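PDB 4RF7: arginine kinase from Anthopleura japonica, which catalyses the reversible transfer of a phosphate group from ATP to L-arginine, giving phosphoarginine and ADP. Local coordinates for residues A[129-134]-A[285-290]; A[110-115]-A[249-254]. One frame throughout, in Å; residues are numbered along the deposited sequence.

Contact 1: residues A[129-134]-A[285-290]; sequences STRIRV and GMRASV. With ARG (arginine), chain H.
Residues R131 and R133 pair with S289 and R287 in an antiparallel ladder between two neighbouring inner strands, 127-136 and 286-293, of the eight-stranded sheet in the phosphagen kinase catalytic domain. R131 and S289 form one hydrogen-bonded pair: R131 N to S289 O is 2.8 Å and S289 N to R131 O is 2.7 Å. R133 and R287 form the next.

The face carrying R131, R133, R287 and S289 is polar. The chains of R131 and R287 are both extended and cross at about a right angle, with their guanidinium planes 57° apart. Their NH2 atoms lie 3.8 Å from each other. One water joins them. It accepts from R131 NH2 at 2.7 Å and weakly from R287 NH2, and donates to R287 O and S289 OG. R287 NH1 also pairs with D333. R133 bends at chi2 and chi3 (-135° and 100°), which brings NH1 back to G285 O at 2.8 Å. This oxygen lies near the guanidinium plane, and N281 is a second partner of NH1. R287 CB sits over one face of the same guanidinium.

The other face is mostly apolar; T130 there turns its OG1 to G243 O. M286 CE touches I132 CG2 and, at 3.7 Å, V134 CG1. Helices 246-264 and 344-370 pack on this side.

A bound arginine lies on the polar face, with its OXT 3.0 Å from R287 NH2. All five residues of 129-133 and R287 to V290 are predicted to bind ATP. The gathered arginines are consistent with a pocket for nucleotide phosphates, whose negative charge they would offset.

Contact 2: residues A[110-115]-A[249-254]; sequences MNPAHV and VFSRLC
P112 faces helix 246-264 with the flank of its ring, while M110 and V115 reach the same helix around it. P112 CB rests on S251 CA at 3.7 Å, and P112 CD meets C254 CB at the same distance. The proline thus lies across one turn of the helix.

F250 extends from the helix toward the loop, its CG anti to the backbone N. Its CE2 corner takes V115 CG2 at 3.7 Å, and the two side chains meet at a slant. P112 CA approaches the same corner. M110 SD comes to the CZ end of the ring in an oblique Met-aromatic contact, 5.3 Å from the centroid and 69° off the ring normal. One face of the ring carries C254 SG, set toward the rim.

M110 is bent at chi2 and chi3 (-67° and -72°). This fold brings CE to C254 SG at 3.6 Å and on toward L253 CD2. M110 O lies 3.3 Å from the same sulfur and has a hydrogen bond from N258, farther along the helix.

The loop has its own brace. N111 OD1 accepts from A113 N at 3.0 Å, an Asx turn at the start of the 3-10 segment 112-114.

The contact between the segments is mostly apolar carbon and sulfur. The loop before strand 127-136 is thus held on this part of the helix mainly by van der Waals packing, with the bond from N258 to M110 O added one turn on.

From the N terminus, the chain leaves helix 86-96 and passes first through 110-115, then through strand segment 129-134. Helix segment 249-254 follows, and closes contact 2 over 133 intervening residues. Strand segment 285-290 comes last and closes contact 1 over 150. The segments alternate, so the two closures cross rather than nest. Their centres are 12 Å apart, and they touch directly. I132 CD1 packs on F250 CB at 3.6 Å, and M286 CE reaches F250 CE1. F250 thus belongs to both: it packs on I132 and M286 of the sheet and on P112 and V115 of the loop, while M110 also touches R136 of strand 127-136. Together the contacts tie loop, helix and central strands into one part of the first repeat, 4-369.

Contact 1: residues A[129-134]-A[285-290]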
loop_
_atom_site.group_PDB
_atom_site.type_symbol
_atom_site.label_atom_id
_atom_site.label_comp_id
_atom_site.label_asym_id
_atom_site.label_seq_id
_atom_site.Cartn_x
_atom_site.Cartn_y
_atom_site.Cartn_z
ATOM N N SER A 129 6.741 2.253 -1.269
ATOM C CA SER A 129 6.371 3.080 -0.126
ATOM C C SER A 129 7.475 4.055 0.276
ATOM O O SER A 129 8.650 3.844 -0.039
ATOM C CB SER A 129 6.004 2.198 1.066
ATOM O OG SER A 129 7.108 1.402 1.467
ATOM N N THR A 130 7.080 5.114 0.977
ATOM C CA THR A 130 8.003 6.153 1.429
ATOM C C THR A 130 7.711 6.484 2.895
ATOM O O THR A 130 6.553 6.488 3.320
ATOM C CB THR A 130 7.853 7.423 0.573
ATOM O OG1 THR A 130 8.162 7.125 -0.796
ATOM C CG2 THR A 130 8.777 8.526 1.061
ATOM N N ARG A 131 8.756 6.761 3.671
ATOM C CA ARG A 131 8.593 7.005 5.100
ATOM C C ARG A 131 9.652 7.973 5.618
ATOM O O ARG A 131 10.841 7.831 5.310
ATOM C CB ARG A 131 8.680 5.678 5.859
ATOM C CG ARG A 131 8.533 5.783 7.375
ATOM C CD ARG A 131 8.836 4.434 8.017
ATOM N NE ARG A 131 8.509 4.402 9.440
ATOM C CZ ARG A 131 9.376 4.658 10.415
ATOM N NH1 ARG A 131 8.984 4.601 11.679
ATOM N NH2 ARG A 131 10.636 4.966 10.130
ATOM N N ILE A 132 9.220 8.963 6.396
ATOM C CA ILE A 132 10.155 9.871 7.053
ATOM C C ILE A 132 9.812 10.027 8.532
ATOM O O ILE A 132 8.695 10.414 8.888
ATOM C CB ILE A 132 10.186 11.266 6.399
ATOM C CG1 ILE A 132 10.483 11.160 4.902
ATOM C CG2 ILE A 132 11.239 12.138 7.074
ATOM C CD1 ILE A 132 10.397 12.488 4.162
ATOM N N ARG A 133 10.786 9.724 9.385
ATOM C CA ARG A 133 10.618 9.814 10.829
ATOM C C ARG A 133 11.603 10.826 11.401
ATOM O O ARG A 133 12.739 10.910 10.936
ATOM C CB ARG A 133 10.880 8.444 11.453
ATOM C CG ARG A 133 10.985 8.438 12.970
ATOM C CD ARG A 133 12.177 7.609 13.413
ATOM N NE ARG A 133 13.339 8.430 13.742
ATOM C CZ ARG A 133 14.553 7.949 13.995
ATOM N NH1 ARG A 133 15.547 8.779 14.289
ATOM N NH2 ARG A 133 14.781 6.643 13.951
ATOM N N VAL A 134 11.167 11.603 12.392
ATOM C CA VAL A 134 12.087 12.425 13.183
ATOM C C VAL A 134 11.832 12.235 14.679
ATOM O O VAL A 134 10.700 11.982 15.099
ATOM C CB VAL A 134 12.005 13.936 12.832
ATOM C CG1 VAL A 134 12.546 14.203 11.431
ATOM C CG2 VAL A 134 10.576 14.449 12.967
ATOM N N GLY A 285 17.741 13.854 13.790
ATOM C CA GLY A 285 16.840 12.919 14.440
ATOM C C GLY A 285 16.075 12.088 13.426
ATOM O O GLY A 285 15.075 11.440 13.761
ATOM N N MET A 286 16.567 12.084 12.188
ATOM C CA MET A 286 15.789 11.585 11.054
ATOM C C MET A 286 16.162 10.184 10.568
ATOM O O MET A 286 17.339 9.812 10.525
ATOM C CB MET A 286 15.868 12.579 9.888
ATOM C CG MET A 286 15.162 12.108 8.618
ATOM S SD MET A 286 15.108 13.361 7.318
ATOM C CE MET A 286 13.963 14.542 8.042
ATOM N N ARG A 287 15.137 9.406 10.230
ATOM C CA ARG A 287 15.302 8.230 9.390
ATOM C C ARG A 287 14.363 8.362 8.196
ATOM O O ARG A 287 13.146 8.199 8.330
ATOM C CB ARG A 287 15.000 6.933 10.148
ATOM C CG ARG A 287 15.220 5.688 9.286
ATOM C CD ARG A 287 14.937 4.387 10.021
ATOM N NE ARG A 287 15.327 3.233 9.212
ATOM C CZ ARG A 287 14.534 2.633 8.327
ATOM N NH1 ARG A 287 14.977 1.593 7.635
ATOM N NH2 ARG A 287 13.299 3.074 8.130
ATOM N N ALA A 288 14.922 8.679 7.034
ATOM C CA ALA A 288 14.143 8.730 5.799
ATOM C C ALA A 288 14.331 7.420 5.047
ATOM O O ALA A 288 15.459 6.936 4.921
ATOM C CB ALA A 288 14.580 9.899 4.934
ATOM N N SER A 289 13.240 6.845 4.543
ATOM C CA SER A 289 13.326 5.547 3.877
ATOM C C SER A 289 12.344 5.342 2.723
ATOM O O SER A 289 11.264 5.942 2.681
ATOM C CB SER A 289 13.178 4.412 4.889
ATOM O OG SER A 289 11.918 4.459 5.529
ATOM N N VAL A 290 12.739 4.479 1.790
ATOM C CA VAL A 290 11.921 4.124 0.638
ATOM C C VAL A 290 12.034 2.621 0.391
ATOM O O VAL A 290 13.131 2.058 0.468
ATOM C CB VAL A 290 12.378 4.889 -0.633
ATOM C CG1 VAL A 290 11.668 4.362 -1.876
ATOM C CG2 VAL A 290 12.138 6.385 -0.485
HETATM N N ARG H . 9.275 0.458 11.212
HETATM C CA ARG H . 9.471 -0.087 9.874
HETATM C C ARG H . 10.944 -0.035 9.480
HETATM O O ARG H . 11.715 -0.955 9.763
HETATM C CB ARG H . 8.625 0.682 8.856
HETATM C CG ARG H . 8.606 0.071 7.464
HETATM C CD ARG H . 7.945 0.992 6.454
HETATM N NE ARG H . 8.919 1.678 5.607
HETATM C CZ ARG H . 8.689 2.027 4.346
HETATM N NH1 ARG H . 7.520 1.755 3.795
HETATM N NH2 ARG H . 9.625 2.645 3.637
HETATM O OXT ARG H . 11.407 0.933 8.877
HETATM O O HOH W 1 11.843 5.750 7.863
#

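Contact 2: residues A[110-115]-A[249-254]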
loop_
_atom_site.group_PDB
_atom_site.type_symbol
_atom_site.label_atom_id
_atom_site.label_comp_id
_atom_site.label_asym_id
_atom_site.label_seq_id
_atom_site.Cartn_x
_atom_site.Cartn_y
_atom_site.Cartn_z
ATOM N N MET A 110 14.093 22.678 8.206
ATOM C CA MET A 110 12.808 22.004 8.078
ATOM C C MET A 110 11.865 22.794 7.175
ATOM O O MET A 110 10.652 22.831 7.405
ATOM C CB MET A 110 12.177 21.776 9.455
ATOM C CG MET A 110 12.856 20.691 10.285
ATOM S SD MET A 110 12.651 19.038 9.577
ATOM C CE MET A 110 10.919 18.731 9.927
ATOM N N ASN A 111 12.430 23.421 6.147
ATOM C CA ASN A 111 11.636 24.107 5.132
ATOM C C ASN A 111 11.495 23.218 3.898
ATOM O O ASN A 111 12.433 23.085 3.108
ATOM C CB ASN A 111 12.281 25.445 4.754
ATOM C CG ASN A 111 11.397 26.294 3.853
ATOM O OD1 ASN A 111 10.545 25.783 3.124
ATOM N ND2 ASN A 111 11.605 27.607 3.897
ATOM N N PRO A 112 10.307 22.618 3.723
ATOM C CA PRO A 112 10.065 21.653 2.642
ATOM C C PRO A 112 10.177 22.259 1.241
ATOM O O PRO A 112 10.295 21.510 0.272
ATOM C CB PRO A 112 8.627 21.183 2.906
ATOM C CG PRO A 112 7.997 22.300 3.685
ATOM C CD PRO A 112 9.102 22.849 4.541
ATOM N N ALA A 113 10.144 23.585 1.134
ATOM C CA ALA A 113 10.286 24.246 -0.162
ATOM C C ALA A 113 11.723 24.164 -0.675
ATOM O O ALA A 113 11.975 24.294 -1.874
ATOM C CB ALA A 113 9.832 25.695 -0.076
ATOM N N HIS A 114 12.662 23.955 0.244
ATOM C CA HIS A 114 14.071 23.815 -0.109
ATOM C C HIS A 114 14.342 22.491 -0.825
ATOM O O HIS A 114 15.417 22.293 -1.398
ATOM C CB HIS A 114 14.947 23.920 1.141
ATOM C CG HIS A 114 15.020 25.307 1.718
ATOM N ND1 HIS A 114 15.763 25.599 2.833
ATOM C CD2 HIS A 114 14.444 26.460 1.324
ATOM C CE1 HIS A 114 15.648 26.887 3.111
ATOM N NE2 HIS A 114 14.847 27.436 2.203
ATOM N N VAL A 115 13.364 21.589 -0.779
ATOM C CA VAL A 115 13.480 20.277 -1.413
ATOM C C VAL A 115 12.852 20.277 -2.805
ATOM O O VAL A 115 11.686 20.644 -2.973
ATOM C CB VAL A 115 12.815 19.185 -0.553
ATOM C CG1 VAL A 115 12.842 17.834 -1.270
ATOM C CG2 VAL A 115 13.502 19.091 0.800
ATOM N N VAL A 249 5.386 13.753 1.355
ATOM C CA VAL A 249 5.572 13.159 2.678
ATOM C C VAL A 249 6.320 14.109 3.612
ATOM O O VAL A 249 5.908 14.330 4.756
ATOM C CB VAL A 249 6.341 11.826 2.588
ATOM C CG1 VAL A 249 6.756 11.347 3.972
ATOM C CG2 VAL A 249 5.499 10.769 1.892
ATOM N N PHE A 250 7.417 14.670 3.112
ATOM C CA PHE A 250 8.250 15.581 3.888
ATOM C C PHE A 250 7.536 16.892 4.200
ATOM O O PHE A 250 7.687 17.444 5.293
ATOM C CB PHE A 250 9.563 15.869 3.151
ATOM C CG PHE A 250 10.553 16.654 3.966
ATOM C CD1 PHE A 250 10.902 16.237 5.244
ATOM C CD2 PHE A 250 11.140 17.802 3.455
ATOM C CE1 PHE A 250 11.816 16.960 6.006
ATOM C CE2 PHE A 250 12.054 18.530 4.207
ATOM C CZ PHE A 250 12.393 18.105 5.485
ATOM N N SER A 251 6.771 17.394 3.236
ATOM C CA SER A 251 6.026 18.634 3.425
ATOM C C SER A 251 4.994 18.485 4.538
ATOM O O SER A 251 4.839 19.373 5.379
ATOM C CB SER A 251 5.337 19.046 2.124
ATOM O OG SER A 251 4.476 20.146 2.344
ATOM N N ARG A 252 4.290 17.357 4.532
ATOM C CA ARG A 252 3.310 17.051 5.567
ATOM C C ARG A 252 3.990 16.948 6.927
ATOM O O ARG A 252 3.473 17.446 7.929
ATOM C CB ARG A 252 2.576 15.745 5.237
ATOM C CG ARG A 252 1.626 15.275 6.336
ATOM C CD ARG A 252 0.690 14.162 5.866
ATOM N NE ARG A 252 1.399 12.919 5.565
ATOM C CZ ARG A 252 1.568 12.425 4.342
ATOM N NH1 ARG A 252 1.072 13.063 3.289
ATOM N NH2 ARG A 252 2.229 11.288 4.169
ATOM N N LEU A 253 5.154 16.306 6.955
ATOM C CA LEU A 253 5.926 16.172 8.187
ATOM C C LEU A 253 6.320 17.539 8.732
ATOM O O LEU A 253 6.115 17.829 9.912
ATOM C CB LEU A 253 7.184 15.332 7.951
ATOM C CG LEU A 253 8.042 15.104 9.199
ATOM C CD1 LEU A 253 7.445 14.011 10.080
ATOM C CD2 LEU A 253 9.481 14.775 8.844
ATOM N N CYS A 254 6.886 18.373 7.863
ATOM C CA CYS A 254 7.368 19.696 8.250
ATOM C C CYS A 254 6.269 20.607 8.782
ATOM O O CYS A 254 6.488 21.364 9.727
ATOM C CB CYS A 254 8.064 20.372 7.070
ATOM S SG CYS A 254 9.710 19.728 6.722
#